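Local coordinates for protein putative LacI-family transcriptional regulator (Bacteroides fragilis, PDB 3GBV) that probably regulates transcription as a LacI-family protein, its periplasmic-binding-protein-like domain presumably sensing a small effector in the cleft between two lobes, at residues Glu20-Thr25 against Asn208-Ile213; Ile214-Gln219 against Leu234-Thr239. All coordinates share one frame; numbering follows the deposited sequence.

From the N terminus, the chain leaves strand 9-16 of the all-parallel sheet and enters residues 20-25, which open helix 23-37. Interaction 1 closes a long loop from here to residues 208-213, the turn after strand 203-206 of the mixed sheet, and so joins the two lobes across their cleft. Interaction 2 follows in series: helix 212-220 runs on through residues 214-219, strand 227-231 returns, and residues 234-239 begin helix 235-243 beside it, all within one lobe. The two contacts adjoin, because the Asn237 side chain donates from ND2 to Ser209 O, tying the start of helix 235-243 to the turn used in interaction 1.

Interaction 1. Residues Glu20-Thr25 against Asn208-Ile213; sequences EGEYWT and NSKVYI
The backbones of Glu20-Thr25 and Asn208-Ile213 stay well apart, approaching most closely at Tyr23 and Ser209, whose CA atoms are 6.8 Å apart, and side chains and one water bridge the interval. Glu22 and Lys210 supply the charged part. The glutamate chain is extended beyond CG and presents OE2, whereas the lysine chain bends at each torsion from chi2 to chi4 and curls its ammonium group toward the carboxylate. Lys210 NZ and Glu22 OE2 form a salt bridge at 3.3 Å, the hydrogen bond within it is weak, and Lys210 CE lies equally near that oxygen. The other oxygen, Glu22 OE1, accepts from the backbone N of Leu19, which helps fix the carboxylate. Beside this pair, Tyr23 CB packs 3.7 Å from Ser209 OG. Ser209 OG, which chi1 of 55° directs toward Tyr23, lies 3.2 Å from a water oxygen, and that water accepts from Tyr23 N at 3.0 Å. The turn is itself shaped by Asn208, whose OD1 accepts from Lys210 N at 2.9 Å in an Asx turn. On the other segment, Thr25 OG1 accepts from Gly21 N. In this two-lobed, periplasmic-binding-protein-like fold, the contact spans the cleft where relatives bind effectors. A water bridge and a long salt bridge, with little surface buried, suggest a junction that could part if the lobes move.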
# COMPACT_ATOMS: atom_id res chain seq x y z
N GLU A 20 22.28 0.19 11.76
CA GLU A 20 21.92 0.09 10.35
C GLU A 20 20.92 -1.04 10.16
O GLU A 20 21.13 -2.15 10.64
CB GLU A 20 23.16 -0.17 9.51
CG GLU A 20 22.86 -0.61 8.09
CD GLU A 20 24.06 -0.54 7.17
OE1 GLU A 20 25.14 -1.06 7.54
OE2 GLU A 20 23.92 0.03 6.07
N GLY A 21 19.82 -0.76 9.46
CA GLY A 21 18.81 -1.77 9.24
C GLY A 21 17.57 -1.53 10.10
O GLY A 21 16.52 -2.15 9.90
N GLU A 22 17.69 -0.64 11.08
CA GLU A 22 16.54 -0.34 11.93
C GLU A 22 15.66 0.65 11.18
O GLU A 22 15.99 1.06 10.07
CB GLU A 22 16.98 0.22 13.29
CG GLU A 22 17.57 -0.85 14.21
CD GLU A 22 17.86 -0.36 15.62
OE1 GLU A 22 18.66 0.59 15.78
OE2 GLU A 22 17.30 -0.94 16.57
N TYR A 23 14.53 1.02 11.77
CA TYR A 23 13.60 1.92 11.11
C TYR A 23 14.16 3.17 10.44
O TYR A 23 13.85 3.45 9.29
CB TYR A 23 12.50 2.36 12.08
CG TYR A 23 11.49 3.25 11.40
CD1 TYR A 23 10.52 2.72 10.54
CD2 TYR A 23 11.53 4.63 11.57
CE1 TYR A 23 9.64 3.55 9.85
CE2 TYR A 23 10.65 5.47 10.89
CZ TYR A 23 9.71 4.92 10.03
OH TYR A 23 8.86 5.76 9.35
N TRP A 24 15.00 3.90 11.16
CA TRP A 24 15.54 5.15 10.65
C TRP A 24 16.46 5.08 9.44
O TRP A 24 16.65 6.09 8.74
CB TRP A 24 16.21 5.90 11.80
CG TRP A 24 15.30 6.01 12.98
CD1 TRP A 24 15.34 5.26 14.13
CD2 TRP A 24 14.13 6.82 13.07
NE1 TRP A 24 14.27 5.57 14.93
CE2 TRP A 24 13.50 6.52 14.31
CE3 TRP A 24 13.54 7.78 12.24
CZ2 TRP A 24 12.32 7.14 14.73
CZ3 TRP A 24 12.36 8.40 12.65
CH2 TRP A 24 11.77 8.07 13.89
N THR A 25 17.03 3.92 9.17
CA THR A 25 17.90 3.78 8.01
C THR A 25 17.17 4.17 6.71
O THR A 25 17.75 4.77 5.81
CB THR A 25 18.44 2.35 7.92
OG1 THR A 25 19.25 2.08 9.07
CG2 THR A 25 19.29 2.17 6.67
N ASN A 208 5.58 -0.67 18.14
CA ASN A 208 6.91 -0.15 17.86
C ASN A 208 7.30 -0.90 16.61
O ASN A 208 6.51 -1.69 16.10
CB ASN A 208 7.88 -0.39 19.04
CG ASN A 208 7.96 -1.85 19.45
OD1 ASN A 208 8.38 -2.72 18.68
ND2 ASN A 208 7.59 -2.13 20.70
N SER A 209 8.50 -0.68 16.08
CA SER A 209 8.88 -1.35 14.84
C SER A 209 9.80 -2.56 15.00
O SER A 209 10.37 -3.03 14.01
CB SER A 209 9.53 -0.34 13.89
OG SER A 209 10.62 0.31 14.51
N LYS A 210 9.92 -3.07 16.22
CA LYS A 210 10.79 -4.21 16.51
C LYS A 210 9.98 -5.48 16.78
O LYS A 210 10.28 -6.22 17.71
CB LYS A 210 11.64 -3.90 17.75
CG LYS A 210 12.18 -2.48 17.82
CD LYS A 210 13.39 -2.29 16.93
CE LYS A 210 14.68 -2.68 17.64
NZ LYS A 210 14.98 -1.79 18.80
N VAL A 211 8.96 -5.73 15.96
CA VAL A 211 8.13 -6.91 16.14
C VAL A 211 8.94 -8.19 15.96
O VAL A 211 8.56 -9.25 16.46
CB VAL A 211 6.93 -6.91 15.15
CG1 VAL A 211 7.43 -7.10 13.73
CG2 VAL A 211 5.93 -7.99 15.52
N TYR A 212 10.07 -8.09 15.27
CA TYR A 212 10.92 -9.25 15.02
C TYR A 212 11.43 -9.88 16.32
O TYR A 212 11.77 -11.07 16.35
CB TYR A 212 12.12 -8.85 14.14
CG TYR A 212 13.08 -7.88 14.78
CD1 TYR A 212 14.01 -8.31 15.73
CD2 TYR A 212 13.07 -6.53 14.45
CE1 TYR A 212 14.89 -7.43 16.34
CE2 TYR A 212 13.96 -5.63 15.06
CZ TYR A 212 14.87 -6.09 16.00
OH TYR A 212 15.75 -5.23 16.60
N ILE A 213 11.49 -9.09 17.39
CA ILE A 213 11.94 -9.59 18.68
C ILE A 213 11.00 -10.71 19.12
O ILE A 213 11.42 -11.75 19.61
CB ILE A 213 11.95 -8.47 19.76
CG1 ILE A 213 13.02 -7.44 19.43
CG2 ILE A 213 12.21 -9.06 21.14
CD1 ILE A 213 12.92 -6.19 20.27
O HOH W 1 13.78 -0.01 14.46

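Interaction 2. Residues Ile214-Gln219 against Leu234-Thr239; sequences IGEYLQ and LERNVT
Two neighbouring helices of one Rossmann-like lobe, 212-220 and 235-243, are bridged at the surface by Glu216 and Arg236; strand 227-231 lies between the helices in sequence, making this part of a beta-alpha-beta-alpha succession. The backbones are well separated, with the CA atoms of Glu216 and Arg236 8.4 Å apart, and the contact is made by these two long side chains. With CG beside the backbone N in both residues (chi1 -63° in each), the glutamate, extended beyond CG, reaches straight across while the arginine bends at chi2 and chi3, which brings Glu216 OE2 and Arg236 NH1 together where the two chains meet at about a right angle. The salt bridge joins Glu216 OE2 to Arg236 NH1 at 3.0 Å. The carboxylate and guanidinium planes are turned 36° from one another, and a single nitrogen, NH1, faces the carboxylate, unlike a bidentate pair in which two nitrogens serve two oxygens. A water may add a second link, donating to Arg236 O at 3.1 Å and to Glu216 OE1, but this bridge is tentative because the place of OE1 is less certain. Glu216 also touches Cys240, one turn after Arg236 on helix 235-243, and the Arg236 guanidinium lies against Tyr212 of the same helix as Glu216. With Arg236 exposed and Glu216 partly so, solvent probably screens the charges, and the pair is best read as a modest electrostatic link between adjacent helices.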
# COMPACT_ATOMS: atom_id res chain seq x y z
N ILE A 214 9.70 -10.48 18.93
CA ILE A 214 8.69 -11.45 19.31
C ILE A 214 8.63 -12.53 18.25
O ILE A 214 8.45 -13.71 18.56
CB ILE A 214 7.30 -10.80 19.39
CG1 ILE A 214 7.33 -9.54 20.27
CG2 ILE A 214 6.30 -11.83 19.92
CD1 ILE A 214 7.55 -9.82 21.73
N GLY A 215 8.78 -12.13 16.99
CA GLY A 215 8.73 -13.09 15.91
C GLY A 215 9.87 -14.09 15.94
O GLY A 215 9.65 -15.29 15.75
N GLU A 216 11.09 -13.60 16.16
CA GLU A 216 12.25 -14.47 16.21
C GLU A 216 12.21 -15.33 17.46
O GLU A 216 12.76 -16.43 17.49
CB GLU A 216 13.53 -13.64 16.17
CG GLU A 216 13.69 -12.86 14.87
CD GLU A 216 14.91 -11.97 14.86
OE1 GLU A 216 15.16 -11.31 13.82
OE2 GLU A 216 15.63 -11.92 15.88
N TYR A 217 11.55 -14.83 18.50
CA TYR A 217 11.42 -15.61 19.73
C TYR A 217 10.59 -16.86 19.42
O TYR A 217 10.95 -17.97 19.80
CB TYR A 217 10.72 -14.81 20.83
CG TYR A 217 10.27 -15.67 21.99
CD1 TYR A 217 11.18 -16.09 22.97
CD2 TYR A 217 8.95 -16.08 22.10
CE1 TYR A 217 10.77 -16.91 24.03
CE2 TYR A 217 8.53 -16.89 23.15
CZ TYR A 217 9.45 -17.30 24.11
OH TYR A 217 9.04 -18.11 25.14
N LEU A 218 9.47 -16.64 18.72
CA LEU A 218 8.57 -17.72 18.34
C LEU A 218 9.23 -18.70 17.37
O LEU A 218 8.93 -19.90 17.38
CB LEU A 218 7.30 -17.15 17.69
CG LEU A 218 6.34 -16.32 18.55
CD1 LEU A 218 5.24 -15.73 17.66
CD2 LEU A 218 5.73 -17.18 19.64
N GLN A 219 10.13 -18.19 16.54
CA GLN A 219 10.83 -19.00 15.55
C GLN A 219 11.82 -19.92 16.24
O GLN A 219 11.87 -21.11 15.95
CB GLN A 219 11.58 -18.09 14.57
CG GLN A 219 12.17 -18.81 13.37
CD GLN A 219 11.13 -19.24 12.35
OE1 GLN A 219 11.46 -19.81 11.32
NE2 GLN A 219 9.86 -18.95 12.64
N LEU A 234 11.28 -3.54 8.37
CA LEU A 234 12.67 -3.82 8.68
C LEU A 234 12.91 -5.20 8.08
O LEU A 234 11.98 -6.01 7.98
CB LEU A 234 12.90 -3.90 10.19
CG LEU A 234 13.19 -2.61 10.95
CD1 LEU A 234 11.99 -1.68 10.86
CD2 LEU A 234 13.51 -2.95 12.41
N GLU A 235 14.15 -5.49 7.70
CA GLU A 235 14.45 -6.78 7.10
C GLU A 235 14.10 -7.96 8.01
O GLU A 235 13.60 -8.98 7.55
CB GLU A 235 15.92 -6.85 6.70
CG GLU A 235 16.17 -7.79 5.54
CD GLU A 235 17.63 -8.00 5.23
OE1 GLU A 235 18.38 -7.00 5.12
OE2 GLU A 235 18.04 -9.18 5.09
N ARG A 236 14.35 -7.82 9.30
CA ARG A 236 14.04 -8.90 10.21
C ARG A 236 12.53 -9.06 10.37
O ARG A 236 12.03 -10.15 10.62
CB ARG A 236 14.72 -8.68 11.56
CG ARG A 236 16.25 -8.67 11.44
CD ARG A 236 16.89 -9.31 12.66
NE ARG A 236 17.46 -8.33 13.56
CZ ARG A 236 17.82 -8.59 14.81
NH1 ARG A 236 17.65 -9.80 15.32
NH2 ARG A 236 18.33 -7.62 15.55
N ASN A 237 11.81 -7.96 10.20
CA ASN A 237 10.35 -8.01 10.29
C ASN A 237 9.80 -8.77 9.10
O ASN A 237 8.92 -9.63 9.24
CB ASN A 237 9.76 -6.60 10.30
CG ASN A 237 9.84 -5.95 11.66
OD1 ASN A 237 10.32 -6.56 12.62
ND2 ASN A 237 9.38 -4.70 11.75
N VAL A 238 10.32 -8.45 7.92
CA VAL A 238 9.87 -9.10 6.70
C VAL A 238 10.16 -10.60 6.71
O VAL A 238 9.35 -11.39 6.26
CB VAL A 238 10.52 -8.45 5.46
CG1 VAL A 238 10.16 -9.25 4.21
CG2 VAL A 238 10.05 -7.00 5.33
N THR A 239 11.33 -10.98 7.23
CA THR A 239 11.70 -12.39 7.31
C THR A 239 10.67 -13.12 8.16
O THR A 239 10.21 -14.21 7.79
CB THR A 239 13.11 -12.56 7.94
OG1 THR A 239 14.10 -11.98 7.08
CG2 THR A 239 13.45 -14.05 8.14
O HOH W 2 14.06 -12.26 11.52